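Local structure of N-acylethanolamine-hydrolyzing acid amidase alpha-subunit (Caenorhabditis elegans, 6DY3) at residues A[91-94]-A[95-99]. The protein probably hydrolyses bioactive fatty acid amides such as N-palmitoylethanolamine to ethanolamine and free fatty acids, as an alpha/beta heterodimer made by autocatalytic cleavage. Sequence-based numbering, arbitrary orientation.
Sequences EIVG and MNILY
The carbonyl oxygen I92 O is gripped twice by N96: by its backbone N at 3.1 Å, the ordinary helical bond, and by its side-chain ND2 at 2.8 Å. The two donors approach from opposite faces of the carbonyl plane, ND2 standing well above it. The side-chain N-H points almost straight at the oxygen (177°), which lies in the plane of the amide. This return is possible because CG of N96 sits beside its own backbone N (chi1 -86°), folding the side chain back along the helix, where ND2 also meets CG2 of I92 at 3.7 Å. An asparagine suits this buried place because its amide also faces the beta-subunit, ND2 bonding to L51 O of that chain. A leucine in its place has no amide to offer, and would probably leave I92 O with its backbone donor alone and L51 O of the beta-subunit without this bond, weakening the tie between the subunits. All this takes place on the last turns of helix 89-97, which packs among the helices of the alpha-subunit; I92 faces helix 72-85. The bond from L98 N to G94 O (2.9 Å) closes the final turn, beyond which L98 leaves helical geometry as the centre of an inverse gamma turn. Beta-branched, apolar V93 and I97 lie side by side one turn apart, CG1 of V93 touching CD1 of I97 at 3.9 Å, and fill a buried face against F70. The unbranched chain of M95 can bend at chi3 (-80°) to pack on V44 and T47 of helix 40-48 and on Y52 of the beta-subunit, its CE 3.4 Å from E91 O, while the carboxylate of E91 is engaged through OE2 in a salt bridge with NZ of K48.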
loop_
_atom_site.group_PDB
_atom_site.type_symbol
_atom_site.label_atom_id
_atom_site.label_comp_id
_atom_site.label_asym_id
_atom_site.label_seq_id
_atom_site.Cartn_x
_atom_site.Cartn_y
_atom_site.Cartn_z
ATOM N N GLU A 91 -20.333 -5.400 -0.813
ATOM C CA GLU A 91 -19.125 -6.217 -0.840
ATOM C C GLU A 91 -17.916 -5.389 -1.256
ATOM O O GLU A 91 -16.828 -5.537 -0.690
ATOM C CB GLU A 91 -19.324 -7.408 -1.779
ATOM C CG GLU A 91 -20.402 -8.386 -1.308
ATOM C CD GLU A 91 -20.606 -9.565 -2.254
ATOM O OE1 GLU A 91 -20.009 -9.565 -3.351
ATOM O OE2 GLU A 91 -21.372 -10.488 -1.902
ATOM N N ILE A 92 -18.099 -4.492 -2.224
ATOM C CA ILE A 92 -16.997 -3.643 -2.669
ATOM C C ILE A 92 -16.550 -2.718 -1.545
ATOM O O ILE A 92 -15.348 -2.515 -1.331
ATOM C CB ILE A 92 -17.415 -2.864 -3.931
ATOM C CG1 ILE A 92 -17.461 -3.830 -5.118
ATOM C CG2 ILE A 92 -16.474 -1.673 -4.192
ATOM C CD1 ILE A 92 -18.037 -3.239 -6.376
ATOM N N VAL A 93 -17.506 -2.140 -0.814
ATOM C CA VAL A 93 -17.163 -1.296 0.329
ATOM C C VAL A 93 -16.418 -2.110 1.383
ATOM O O VAL A 93 -15.415 -1.654 1.947
ATOM C CB VAL A 93 -18.435 -0.649 0.913
ATOM C CG1 VAL A 93 -18.140 0.030 2.260
ATOM C CG2 VAL A 93 -19.025 0.348 -0.075
ATOM N N GLY A 94 -16.902 -3.320 1.673
ATOM C CA GLY A 94 -16.253 -4.146 2.675
ATOM C C GLY A 94 -14.810 -4.472 2.331
ATOM O O GLY A 94 -13.919 -4.370 3.176
ATOM N N MET A 95 -14.553 -4.870 1.079
ATOM C CA MET A 95 -13.180 -5.193 0.700
ATOM C C MET A 95 -12.267 -3.982 0.797
ATOM O O MET A 95 -11.099 -4.112 1.187
ATOM C CB MET A 95 -13.123 -5.790 -0.703
ATOM C CG MET A 95 -13.575 -7.234 -0.757
ATOM S SD MET A 95 -13.542 -7.925 -2.410
ATOM C CE MET A 95 -15.070 -7.254 -3.029
ATOM N N ASN A 96 -12.761 -2.801 0.442
ATOM C CA ASN A 96 -11.912 -1.614 0.499
ATOM C C ASN A 96 -11.581 -1.225 1.932
ATOM O O ASN A 96 -10.488 -0.718 2.200
ATOM C CB ASN A 96 -12.613 -0.472 -0.225
ATOM C CG ASN A 96 -12.341 -0.467 -1.700
ATOM O OD1 ASN A 96 -11.362 0.128 -2.152
ATOM N ND2 ASN A 96 -13.201 -1.132 -2.472
ATOM N N ILE A 97 -12.516 -1.429 2.854
ATOM C CA ILE A 97 -12.272 -1.099 4.257
ATOM C C ILE A 97 -11.353 -2.133 4.899
ATOM O O ILE A 97 -10.380 -1.787 5.581
ATOM C CB ILE A 97 -13.609 -0.977 5.018
ATOM C CG1 ILE A 97 -14.336 0.302 4.580
ATOM C CG2 ILE A 97 -13.379 -0.992 6.532
ATOM C CD1 ILE A 97 -15.666 0.534 5.243
ATOM N N LEU A 98 -11.649 -3.415 4.692
ATOM C CA LEU A 98 -10.794 -4.503 5.172
ATOM C C LEU A 98 -9.694 -4.766 4.140
ATOM O O LEU A 98 -9.621 -5.818 3.497
ATOM C CB LEU A 98 -11.627 -5.747 5.442
ATOM C CG LEU A 98 -12.832 -5.549 6.370
ATOM C CD1 LEU A 98 -13.539 -6.864 6.621
ATOM C CD2 LEU A 98 -12.426 -4.899 7.683
ATOM N N TYR A 99 -8.810 -3.769 4.012
ATOM C CA TYR A 99 -7.854 -3.746 2.910
ATOM C C TYR A 99 -6.931 -4.959 2.931
ATOM O O TYR A 99 -6.490 -5.411 1.869
ATOM C CB TYR A 99 -7.032 -2.447 2.953
ATOM C CG TYR A 99 -6.168 -2.289 4.188
ATOM C CD1 TYR A 99 -4.843 -2.714 4.190
ATOM C CD2 TYR A 99 -6.673 -1.719 5.349
ATOM C CE1 TYR A 99 -4.047 -2.581 5.316
ATOM C CE2 TYR A 99 -5.885 -1.581 6.482
ATOM C CZ TYR A 99 -4.571 -2.015 6.461
ATOM O OH TYR A 99 -3.780 -1.884 7.589
#